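Long-range contacts in ribosomal RNA methyltransferase, putative (Plasmodium falciparum, PDB 2PLW), which probably methylates a uridine 2'-hydroxyl of ribosomal RNA with S-adenosylmethionine as donor, represented here by its FtsJ-like methyltransferase domain: residues V152-G157 with R187-V192; I25-G30 with D108-D113; H138-Y143 with T165-M170. All coordinates share one frame; numbering follows the deposited sequence.

Interaction 1: residues V152-G157 with R187-V192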
loop_
_atom_site.group_PDB
_atom_site.type_symbol
_atom_site.label_atom_id
_atom_site.label_comp_id
_atom_site.label_asym_id
_atom_site.label_seq_id
_atom_site.Cartn_x
_atom_site.Cartn_y
_atom_site.Cartn_z
ATOM N N VAL A 152 3.060 -3.504 -2.683
ATOM C CA VAL A 152 3.464 -3.578 -1.280
ATOM C C VAL A 152 4.966 -3.808 -1.172
ATOM O O VAL A 152 5.528 -4.666 -1.865
ATOM C CB VAL A 152 2.659 -4.663 -0.514
ATOM C CG1 VAL A 152 2.802 -6.048 -1.164
ATOM C CG2 VAL A 152 3.027 -4.692 0.981
ATOM N N LYS A 153 5.596 -3.027 -0.304
ATOM C CA LYS A 153 7.032 -3.194 -0.049
ATOM C C LYS A 153 7.315 -4.319 0.953
ATOM O O LYS A 153 6.537 -4.556 1.874
ATOM C CB LYS A 153 7.635 -1.871 0.440
ATOM C CG LYS A 153 9.163 -1.862 0.500
ATOM C CD LYS A 153 9.694 -0.482 0.896
ATOM C CE LYS A 153 9.325 -0.001 2.271
ATOM N NZ LYS A 153 9.803 1.406 2.475
ATOM N N MET A 154 8.444 -5.002 0.775
ATOM C CA MET A 154 8.916 -5.908 1.827
ATOM C C MET A 154 10.421 -6.068 1.721
ATOM O O MET A 154 11.005 -5.750 0.658
ATOM C CB MET A 154 8.248 -7.277 1.729
ATOM C CG MET A 154 8.717 -8.130 0.546
ATOM S SD MET A 154 8.075 -9.825 0.604
ATOM C CE MET A 154 8.599 -10.354 2.243
ATOM N N TYR A 155 11.035 -6.550 2.806
ATOM C CA TYR A 155 12.445 -6.980 2.738
ATOM C C TYR A 155 12.528 -8.272 1.964
ATOM O O TYR A 155 11.894 -9.261 2.336
ATOM C CB TYR A 155 13.077 -7.157 4.130
ATOM C CG TYR A 155 13.329 -5.845 4.823
ATOM C CD1 TYR A 155 14.194 -4.896 4.272
ATOM C CD2 TYR A 155 12.679 -5.534 6.018
ATOM C CE1 TYR A 155 14.406 -3.670 4.904
ATOM C CE2 TYR A 155 12.884 -4.313 6.651
ATOM C CZ TYR A 155 13.750 -3.393 6.087
ATOM O OH TYR A 155 13.963 -2.186 6.710
ATOM N N LEU A 156 13.307 -8.265 0.881
ATOM C CA LEU A 156 13.497 -9.453 0.069
ATOM C C LEU A 156 14.164 -10.547 0.888
ATOM O O LEU A 156 15.084 -10.287 1.683
ATOM C CB LEU A 156 14.352 -9.149 -1.163
ATOM C CG LEU A 156 14.734 -10.312 -2.101
ATOM C CD1 LEU A 156 13.574 -10.807 -2.937
ATOM C CD2 LEU A 156 15.859 -9.903 -3.048
ATOM N N GLY A 157 13.705 -11.768 0.679
ATOM C CA GLY A 157 14.308 -12.902 1.371
ATOM C C GLY A 157 13.631 -14.207 1.090
ATOM O O GLY A 157 12.920 -14.362 0.102
ATOM N N ARG A 187 17.871 -5.848 1.686
ATOM C CA ARG A 187 17.352 -5.280 0.422
ATOM C C ARG A 187 15.815 -5.284 0.393
ATOM O O ARG A 187 15.184 -6.188 0.937
ATOM C CB ARG A 187 17.858 -6.095 -0.768
ATOM C CG ARG A 187 19.295 -5.829 -1.201
ATOM C CD ARG A 187 19.968 -7.138 -1.517
ATOM N NE ARG A 187 19.761 -7.604 -2.887
ATOM C CZ ARG A 187 19.697 -8.889 -3.239
ATOM N NH1 ARG A 187 19.529 -9.220 -4.514
ATOM N NH2 ARG A 187 19.789 -9.851 -2.320
ATOM N N GLU A 188 15.227 -4.281 -0.259
ATOM C CA GLU A 188 13.769 -4.147 -0.356
ATOM C C GLU A 188 13.270 -4.248 -1.785
ATOM O O GLU A 188 13.947 -3.836 -2.726
ATOM C CB GLU A 188 13.315 -2.821 0.226
ATOM C CG GLU A 188 13.224 -2.818 1.741
ATOM C CD GLU A 188 12.969 -1.436 2.291
ATOM O OE1 GLU A 188 13.258 -0.450 1.576
ATOM O OE2 GLU A 188 12.476 -1.341 3.445
ATOM N N ILE A 189 12.075 -4.813 -1.944
ATOM C CA ILE A 189 11.453 -4.937 -3.256
ATOM C C ILE A 189 10.015 -4.512 -3.077
ATOM O O ILE A 189 9.557 -4.380 -1.939
ATOM C CB ILE A 189 11.486 -6.391 -3.824
ATOM C CG1 ILE A 189 10.893 -7.414 -2.829
ATOM C CG2 ILE A 189 12.916 -6.818 -4.235
ATOM C CD1 ILE A 189 9.455 -7.803 -3.146
ATOM N N TYR A 190 9.336 -4.279 -4.192
ATOM C CA TYR A 190 7.886 -4.134 -4.180
ATOM C C TYR A 190 7.269 -5.296 -4.934
ATOM O O TYR A 190 7.783 -5.698 -5.974
ATOM C CB TYR A 190 7.453 -2.804 -4.804
ATOM C CG TYR A 190 7.880 -1.588 -4.021
ATOM C CD1 TYR A 190 7.076 -1.071 -2.990
ATOM C CD2 TYR A 190 9.089 -0.942 -4.308
ATOM C CE1 TYR A 190 7.448 0.056 -2.279
ATOM C CE2 TYR A 190 9.480 0.194 -3.590
ATOM C CZ TYR A 190 8.662 0.678 -2.575
ATOM O OH TYR A 190 9.080 1.799 -1.884
ATOM N N LEU A 191 6.162 -5.833 -4.405
ATOM C CA LEU A 191 5.339 -6.779 -5.143
ATOM C C LEU A 191 4.234 -5.947 -5.803
ATOM O O LEU A 191 3.481 -5.275 -5.117
ATOM C CB LEU A 191 4.754 -7.847 -4.227
ATOM C CG LEU A 191 5.796 -8.717 -3.499
ATOM C CD1 LEU A 191 5.192 -9.381 -2.228
ATOM C CD2 LEU A 191 6.386 -9.760 -4.435
ATOM N N VAL A 192 4.230 -5.941 -7.126
ATOM C CA VAL A 192 3.276 -5.173 -7.929
ATOM C C VAL A 192 2.200 -6.102 -8.457
ATOM O O VAL A 192 2.477 -7.009 -9.259
ATOM C CB VAL A 192 4.004 -4.458 -9.109
ATOM C CG1 VAL A 192 2.998 -3.646 -9.918
ATOM C CG2 VAL A 192 5.069 -3.567 -8.568
HETATM O O HOH W 1 12.745 0.167 5.380
#
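Val152 pairs with Leu191 and Met154 with Ile189 as antiparallel hydrogen-bonded pairs, two N-H...O bonds each, among them Leu191 N to Val152 O at 2.9 Å. A fifth backbone bond, Leu156 N to Arg187 O (2.8 Å), carries the ladder just past the strand end. At that last bond, Leu156 CD2 also lies over one face of the Arg187 guanidinium.

The apolar contacts lie on the Met154-Ile189 face. Met154 and Ile189 point the same way, Met154 CG to Ile189 CD1 3.8 Å, and helices 122-143 and 160-168 pack over Met154.

On the other face, Lys153 runs across Tyr190, its CG 4.2 Å from the ring centroid in a CH-pi contact. With CG anti to the backbone N (chi1 -170°) the chain passes over the ring face, and a bend at chi3 lets NZ end at Asp113 in a salt bridge. To Glu188 OE2 NZ makes only a long one (4.0 Å). Glu188 lies alongside the Tyr155 ring, their planes 26° apart, and a water lies between Tyr155 OH and Glu188 OE2.

Lys153 is the predicted proton acceptor; its grouping with Asp113 and Glu188, and with Lys9 close to Tyr190, is consistent with the Lys-Asp-Lys-Glu tetrad of FtsJ-type 2'-O-methyltransferases.

Interaction 2: residues I25-G30 with D108-D113. With SAM (S-adenosylmethionine), chain C.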
loop_
_atom_site.group_PDB
_atom_site.type_symbol
_atom_site.label_atom_id
_atom_site.label_comp_id
_atom_site.label_asym_id
_atom_site.label_seq_id
_atom_site.Cartn_x
_atom_site.Cartn_y
_atom_site.Cartn_z
ATOM N N ILE A 25 -10.051 5.582 -6.619
ATOM C CA ILE A 25 -9.860 5.793 -5.186
ATOM C C ILE A 25 -8.511 5.137 -4.854
ATOM O O ILE A 25 -8.284 3.971 -5.163
ATOM C CB ILE A 25 -11.000 5.182 -4.372
ATOM C CG1 ILE A 25 -12.326 5.890 -4.710
ATOM C CG2 ILE A 25 -10.698 5.295 -2.884
ATOM C CD1 ILE A 25 -13.540 5.365 -3.889
ATOM N N ILE A 26 -7.647 5.888 -4.191
ATOM C CA ILE A 26 -6.254 5.474 -3.937
ATOM C C ILE A 26 -5.929 5.539 -2.444
ATOM O O ILE A 26 -6.144 6.557 -1.782
ATOM C CB ILE A 26 -5.275 6.369 -4.719
ATOM C CG1 ILE A 26 -5.624 6.352 -6.209
ATOM C CG2 ILE A 26 -3.827 5.875 -4.564
ATOM C CD1 ILE A 26 -5.161 7.606 -6.919
ATOM N N LEU A 27 -5.405 4.433 -1.923
ATOM C CA LEU A 27 -4.991 4.352 -0.522
ATOM C C LEU A 27 -3.489 4.156 -0.429
ATOM O O LEU A 27 -2.930 3.285 -1.073
ATOM C CB LEU A 27 -5.695 3.184 0.166
ATOM C CG LEU A 27 -5.272 2.888 1.613
ATOM C CD1 LEU A 27 -5.581 4.045 2.526
ATOM C CD2 LEU A 27 -5.962 1.633 2.120
ATOM N N ASP A 28 -2.862 4.944 0.437
ATOM C CA ASP A 28 -1.424 4.973 0.593
ATOM C C ASP A 28 -1.142 4.558 2.025
ATOM O O ASP A 28 -1.394 5.342 2.948
ATOM C CB ASP A 28 -0.945 6.402 0.336
ATOM C CG ASP A 28 0.540 6.581 0.545
ATOM O OD1 ASP A 28 1.299 5.615 0.370
ATOM O OD2 ASP A 28 0.948 7.713 0.916
ATOM N N ILE A 29 -0.678 3.324 2.204
ATOM C CA ILE A 29 -0.455 2.778 3.540
ATOM C C ILE A 29 0.983 3.052 3.949
ATOM O O ILE A 29 1.897 2.909 3.124
ATOM C CB ILE A 29 -0.731 1.266 3.580
ATOM C CG1 ILE A 29 -2.185 0.996 3.164
ATOM C CG2 ILE A 29 -0.419 0.700 5.009
ATOM C CD1 ILE A 29 -2.532 -0.478 3.137
ATOM N N GLY A 30 1.169 3.456 5.206
ATOM C CA GLY A 30 2.482 3.891 5.684
ATOM C C GLY A 30 2.813 5.246 5.077
ATOM O O GLY A 30 3.881 5.412 4.518
ATOM N N ASP A 108 -9.533 1.372 -5.501
ATOM C CA ASP A 108 -8.945 0.916 -6.757
ATOM C C ASP A 108 -7.449 0.629 -6.757
ATOM O O ASP A 108 -6.976 -0.235 -7.513
ATOM C CB ASP A 108 -9.262 1.927 -7.851
ATOM C CG ASP A 108 -10.737 2.135 -8.010
ATOM O OD1 ASP A 108 -11.395 1.207 -8.496
ATOM O OD2 ASP A 108 -11.254 3.192 -7.584
ATOM N N ILE A 109 -6.709 1.389 -5.955
ATOM C CA ILE A 109 -5.272 1.275 -5.891
ATOM C C ILE A 109 -4.869 1.316 -4.438
ATOM O O ILE A 109 -5.194 2.279 -3.718
ATOM C CB ILE A 109 -4.562 2.427 -6.660
ATOM C CG1 ILE A 109 -5.055 2.495 -8.104
ATOM C CG2 ILE A 109 -3.060 2.250 -6.583
ATOM C CD1 ILE A 109 -4.706 3.837 -8.821
ATOM N N ILE A 110 -4.228 0.244 -3.996
ATOM C CA ILE A 110 -3.741 0.204 -2.625
ATOM C C ILE A 110 -2.228 0.066 -2.682
ATOM O O ILE A 110 -1.708 -0.892 -3.236
ATOM C CB ILE A 110 -4.396 -0.930 -1.819
ATOM C CG1 ILE A 110 -5.898 -0.665 -1.653
ATOM C CG2 ILE A 110 -3.742 -1.044 -0.424
ATOM C CD1 ILE A 110 -6.642 -1.868 -0.986
ATOM N N LEU A 111 -1.557 1.051 -2.108
ATOM C CA LEU A 111 -0.098 1.120 -2.079
ATOM C C LEU A 111 0.373 0.999 -0.634
ATOM O O LEU A 111 -0.243 1.550 0.279
ATOM C CB LEU A 111 0.394 2.463 -2.634
ATOM C CG LEU A 111 -0.177 2.910 -3.992
ATOM C CD1 LEU A 111 0.209 4.348 -4.360
ATOM C CD2 LEU A 111 0.248 1.956 -5.113
ATOM N N SER A 112 1.473 0.293 -0.435
ATOM C CA SER A 112 2.100 0.274 0.869
ATOM C C SER A 112 3.602 0.464 0.767
ATOM O O SER A 112 4.306 -0.332 0.140
ATOM C CB SER A 112 1.787 -1.021 1.621
ATOM O OG SER A 112 2.591 -1.095 2.769
ATOM N N ASP A 113 4.064 1.531 1.404
ATOM C CA ASP A 113 5.488 1.773 1.616
ATOM C C ASP A 113 5.835 1.523 3.090
ATOM O O ASP A 113 6.884 1.977 3.570
ATOM C CB ASP A 113 5.828 3.222 1.230
ATOM C CG ASP A 113 7.323 3.453 1.054
ATOM O OD1 ASP A 113 8.007 2.523 0.559
ATOM O OD2 ASP A 113 7.791 4.573 1.395
HETATM N N SAM C . 5.880 6.573 1.629
HETATM C CA SAM C . 6.102 7.571 2.728
HETATM C C SAM C . 6.344 8.976 2.174
HETATM O O SAM C . 6.633 9.105 0.983
HETATM O OXT SAM C . 6.235 9.997 2.865
HETATM C CB SAM C . 7.281 7.116 3.598
HETATM C CG SAM C . 6.844 5.889 4.397
HETATM S SD SAM C . 7.922 5.445 5.773
HETATM C CE SAM C . 9.326 4.844 4.822
HETATM C "C5'" SAM C . 7.180 3.901 6.367
HETATM C "C4'" SAM C . 5.959 4.185 7.243
HETATM O "O4'" SAM C . 5.285 2.945 7.475
HETATM C "C3'" SAM C . 6.262 4.789 8.637
HETATM O "O3'" SAM C . 5.785 6.114 8.732
HETATM C "C2'" SAM C . 5.532 3.858 9.616
HETATM O "O2'" SAM C . 4.860 4.484 10.704
HETATM C "C1'" SAM C . 4.565 3.136 8.696
HETATM N N9 SAM C . 4.064 1.846 9.174
HETATM C C8 SAM C . 4.777 0.737 9.581
HETATM N N7 SAM C . 3.904 -0.242 9.899
HETATM C C5 SAM C . 2.649 0.234 9.692
HETATM C C6 SAM C . 1.377 -0.322 9.839
HETATM N N6 SAM C . 1.216 -1.566 10.268
HETATM N N1 SAM C . 0.263 0.418 9.534
HETATM C C2 SAM C . 0.371 1.718 9.076
HETATM N N3 SAM C . 1.627 2.271 8.914
HETATM C C4 SAM C . 2.737 1.543 9.234
#
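Asp108 folds its carboxylate back beside its own backbone N (chi1 -58°), which sets OD2 in front of the Ile25 N-H. The resulting bond, Ile25 N to Asp108 OD2 at 2.8 Å, is practically straight and uses the anti lone pair, so a side chain closes the ladder where the strand pairing begins. Asp108 OD1 is held by Asn145. At the far end, Asp113 has CG trans to its N (chi1 -164°), and OD2 accepts a bond from the amino N of S-adenosylmethionine at 2.8 Å. The other oxygen, OD1, takes Lys153 and Tyr190, so both carboxylate oxygens are engaged and the group's rotation is fixed.

Between these acids the strands run parallel. Leu27 N bonds Ile109 O and Leu111 N bonds Leu27 O, both 2.8 Å, and Ile29 N continues the zigzag to Leu111 O. Ile26 and Ile109 lie side by side on one face, Ile26 CG1 to Ile109 CD1 3.7 Å. On the opposite face Ile29 CD1 reaches Ile110 CG2 (3.8 Å), beneath helix 122-143. Gly30, with a positive phi of 72°, turns the chain at the cofactor, and its O sits 3.0 Å from CG of the ligand.

Adjacent parallel strands whose C-terminal ends open onto S-adenosylmethionine are the hallmark of the Rossmann-like class I methyltransferase fold.

Interaction 3: residues H138-Y143 with T165-M170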
loop_
_atom_site.group_PDB
_atom_site.type_symbol
_atom_site.label_atom_id
_atom_site.label_comp_id
_atom_site.label_asym_id
_atom_site.label_seq_id
_atom_site.Cartn_x
_atom_site.Cartn_y
_atom_site.Cartn_z
ATOM N N HIS A 138 -3.988 -9.053 4.043
ATOM C CA HIS A 138 -5.280 -9.434 4.601
ATOM C C HIS A 138 -6.253 -8.259 4.619
ATOM O O HIS A 138 -7.426 -8.421 4.304
ATOM C CB HIS A 138 -5.071 -9.972 6.012
ATOM C CG HIS A 138 -6.326 -10.480 6.640
ATOM N ND1 HIS A 138 -6.855 -11.719 6.349
ATOM C CD2 HIS A 138 -7.171 -9.901 7.524
ATOM C CE1 HIS A 138 -7.973 -11.886 7.035
ATOM N NE2 HIS A 138 -8.187 -10.798 7.753
ATOM N N PHE A 139 -5.756 -7.083 5.007
ATOM C CA PHE A 139 -6.552 -5.872 5.023
ATOM C C PHE A 139 -6.922 -5.475 3.569
ATOM O O PHE A 139 -8.085 -5.157 3.249
ATOM C CB PHE A 139 -5.770 -4.780 5.753
ATOM C CG PHE A 139 -6.282 -3.403 5.502
ATOM C CD1 PHE A 139 -7.353 -2.917 6.221
ATOM C CD2 PHE A 139 -5.727 -2.619 4.493
ATOM C CE1 PHE A 139 -7.841 -1.648 5.993
ATOM C CE2 PHE A 139 -6.213 -1.331 4.242
ATOM C CZ PHE A 139 -7.267 -0.849 4.995
ATOM N N MET A 140 -5.934 -5.541 2.680
ATOM C CA MET A 140 -6.126 -5.213 1.246
ATOM C C MET A 140 -7.279 -6.011 0.621
ATOM O O MET A 140 -8.153 -5.458 -0.074
ATOM C CB MET A 140 -4.791 -5.438 0.479
ATOM C CG MET A 140 -4.939 -5.379 -1.099
ATOM S SD MET A 140 -5.594 -6.789 -1.864
ATOM C CE MET A 140 -4.349 -8.023 -1.507
ATOM N N GLU A 141 -7.295 -7.313 0.883
ATOM C CA GLU A 141 -8.319 -8.183 0.337
ATOM C C GLU A 141 -9.733 -7.731 0.658
ATOM O O GLU A 141 -10.663 -7.982 -0.121
ATOM C CB GLU A 141 -8.155 -9.579 0.905
ATOM C CG GLU A 141 -7.236 -10.504 0.166
ATOM C CD GLU A 141 -7.640 -11.932 0.451
ATOM O OE1 GLU A 141 -7.550 -12.325 1.630
ATOM O OE2 GLU A 141 -8.114 -12.634 -0.482
ATOM N N GLN A 142 -9.904 -7.103 1.824
ATOM C CA GLN A 142 -11.223 -6.624 2.247
ATOM C C GLN A 142 -11.656 -5.409 1.476
ATOM O O GLN A 142 -12.844 -5.260 1.205
ATOM C CB GLN A 142 -11.211 -6.295 3.748
ATOM C CG GLN A 142 -10.864 -7.514 4.635
ATOM C CD GLN A 142 -10.560 -7.110 6.073
ATOM O OE1 GLN A 142 -11.315 -6.370 6.694
ATOM N NE2 GLN A 142 -9.419 -7.555 6.580
ATOM N N TYR A 143 -10.690 -4.562 1.101
ATOM C CA TYR A 143 -11.001 -3.205 0.595
ATOM C C TYR A 143 -10.724 -2.977 -0.884
ATOM O O TYR A 143 -11.190 -1.994 -1.431
ATOM C CB TYR A 143 -10.306 -2.119 1.447
ATOM C CG TYR A 143 -10.984 -2.013 2.801
ATOM C CD1 TYR A 143 -12.155 -1.284 2.934
ATOM C CD2 TYR A 143 -10.464 -2.678 3.910
ATOM C CE1 TYR A 143 -12.829 -1.212 4.169
ATOM C CE2 TYR A 143 -11.138 -2.617 5.174
ATOM C CZ TYR A 143 -12.304 -1.879 5.270
ATOM O OH TYR A 143 -13.010 -1.782 6.470
ATOM N N THR A 165 3.585 -15.975 -4.864
ATOM C CA THR A 165 2.693 -17.040 -5.325
ATOM C C THR A 165 1.320 -16.929 -4.684
ATOM O O THR A 165 0.278 -17.125 -5.324
ATOM C CB THR A 165 3.319 -18.401 -5.073
ATOM O OG1 THR A 165 4.475 -18.504 -5.908
ATOM C CG2 THR A 165 2.340 -19.522 -5.396
ATOM N N TYR A 166 1.318 -16.562 -3.414
ATOM C CA TYR A 166 0.064 -16.369 -2.732
ATOM C C TYR A 166 -0.749 -15.258 -3.418
ATOM O O TYR A 166 -1.951 -15.398 -3.661
ATOM C CB TYR A 166 0.344 -16.026 -1.267
ATOM C CG TYR A 166 -0.901 -15.836 -0.456
ATOM C CD1 TYR A 166 -1.849 -16.848 -0.337
ATOM C CD2 TYR A 166 -1.128 -14.632 0.208
ATOM C CE1 TYR A 166 -3.011 -16.663 0.431
ATOM C CE2 TYR A 166 -2.268 -14.446 0.973
ATOM C CZ TYR A 166 -3.204 -15.456 1.073
ATOM O OH TYR A 166 -4.324 -15.225 1.846
ATOM N N LEU A 167 -0.080 -14.165 -3.764
ATOM C CA LEU A 167 -0.763 -13.034 -4.406
ATOM C C LEU A 167 -1.272 -13.377 -5.812
ATOM O O LEU A 167 -2.316 -12.888 -6.222
ATOM C CB LEU A 167 0.155 -11.808 -4.437
ATOM C CG LEU A 167 0.343 -11.181 -3.047
ATOM C CD1 LEU A 167 1.572 -10.303 -3.004
ATOM C CD2 LEU A 167 -0.881 -10.382 -2.582
ATOM N N LYS A 168 -0.539 -14.243 -6.510
ATOM C CA LYS A 168 -0.928 -14.730 -7.835
ATOM C C LYS A 168 -2.222 -15.513 -7.761
ATOM O O LYS A 168 -2.880 -15.751 -8.774
ATOM C CB LYS A 168 0.170 -15.603 -8.426
ATOM C CG LYS A 168 1.362 -14.828 -8.937
ATOM C CD LYS A 168 2.396 -15.737 -9.541
ATOM C CE LYS A 168 3.522 -14.934 -10.145
ATOM N NZ LYS A 168 4.470 -15.866 -10.833
ATOM N N GLY A 169 -2.607 -15.909 -6.551
ATOM C CA GLY A 169 -3.888 -16.538 -6.342
ATOM C C GLY A 169 -5.052 -15.568 -6.286
ATOM O O GLY A 169 -6.203 -15.993 -6.261
ATOM N N MET A 170 -4.785 -14.266 -6.274
ATOM C CA MET A 170 -5.888 -13.329 -6.251
ATOM C C MET A 170 -5.822 -12.192 -7.275
ATOM O O MET A 170 -6.781 -11.436 -7.409
ATOM C CB MET A 170 -6.181 -12.840 -4.828
ATOM C CG MET A 170 -5.117 -12.061 -4.162
ATOM S SD MET A 170 -5.440 -12.074 -2.361
ATOM C CE MET A 170 -4.075 -13.044 -1.777
HETATM O O HOH W 2 -4.719 -12.664 3.216
#
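Two helices covering the same face of the central sheet meet here at their C-terminal ends: Met140 and Glu141 of helix 122-143 face Leu167 and Met170, where helix 160-168 gives way to strand 171-176. The contact is small and made by side chains alone.

At its middle is the sulfur of Met170. The Glu141 and Met170 chains cross at about a right angle, and Met170 SD lies 3.3 Å from Glu141 OE2 and 3.5 Å from Glu141 CG, so the sulfur packs against both the aliphatic and the acidic part of the glutamate. Met170 has CG between its backbone N and carbonyl carbon (chi1 64°), and a further bend at the sulfur lays CE over one face of the Tyr166 ring, 3.6 Å above its plane. Met170 thus lies between the Tyr166 ring and the glutamate.

Deeper, toward the sheet, Met140 CE comes to 4.3 Å from both Leu167 CD2 and Met170 SD. Leu167 itself settles on Leu191 and Cys193 of strand 188-196, while Phe171 backs Met140.

The polar link is indirect. Glu141 OE1 and Tyr166 OH are too far apart to bond, and water 2 joins them: it donates to Glu141 OE1 over a long 3.3 Å and lies 2.9 Å from Tyr166 OH, in the plane of the tyrosine ring at its edge. Glu141 OE2 also has a weak, long ion pair with Arg199.

The contact joins the C-terminal turn of helix 122-143 to the end of helix 160-168 and the loop after it, on one face of the alpha/beta/alpha Rossmann-like fold, about 12 Å from the cofactor (Met140 side chain to its nearest atom).

All three contacts belong to one seven-stranded mixed sheet and the helices on one of its faces, with centres 14 to 15 Å apart. Interaction 2 joins strands 24-29 and 107-112; strand 148-155 comes next in the sheet, and interaction 1 ties it to antiparallel strand 188-196. Interactions 1 and 2 share Asp113 as their meeting point, which places the predicted proton acceptor beside the cofactor. Segment 138-143 overlies interaction 2 (Met140 on Ile110, Phe139 on Leu27), and Leu167 packs on Leu191 of interaction 1. Along the chain interaction 2 closes first, whereas the segments of 1 and 3 alternate, interlocking the C-terminal half of the domain.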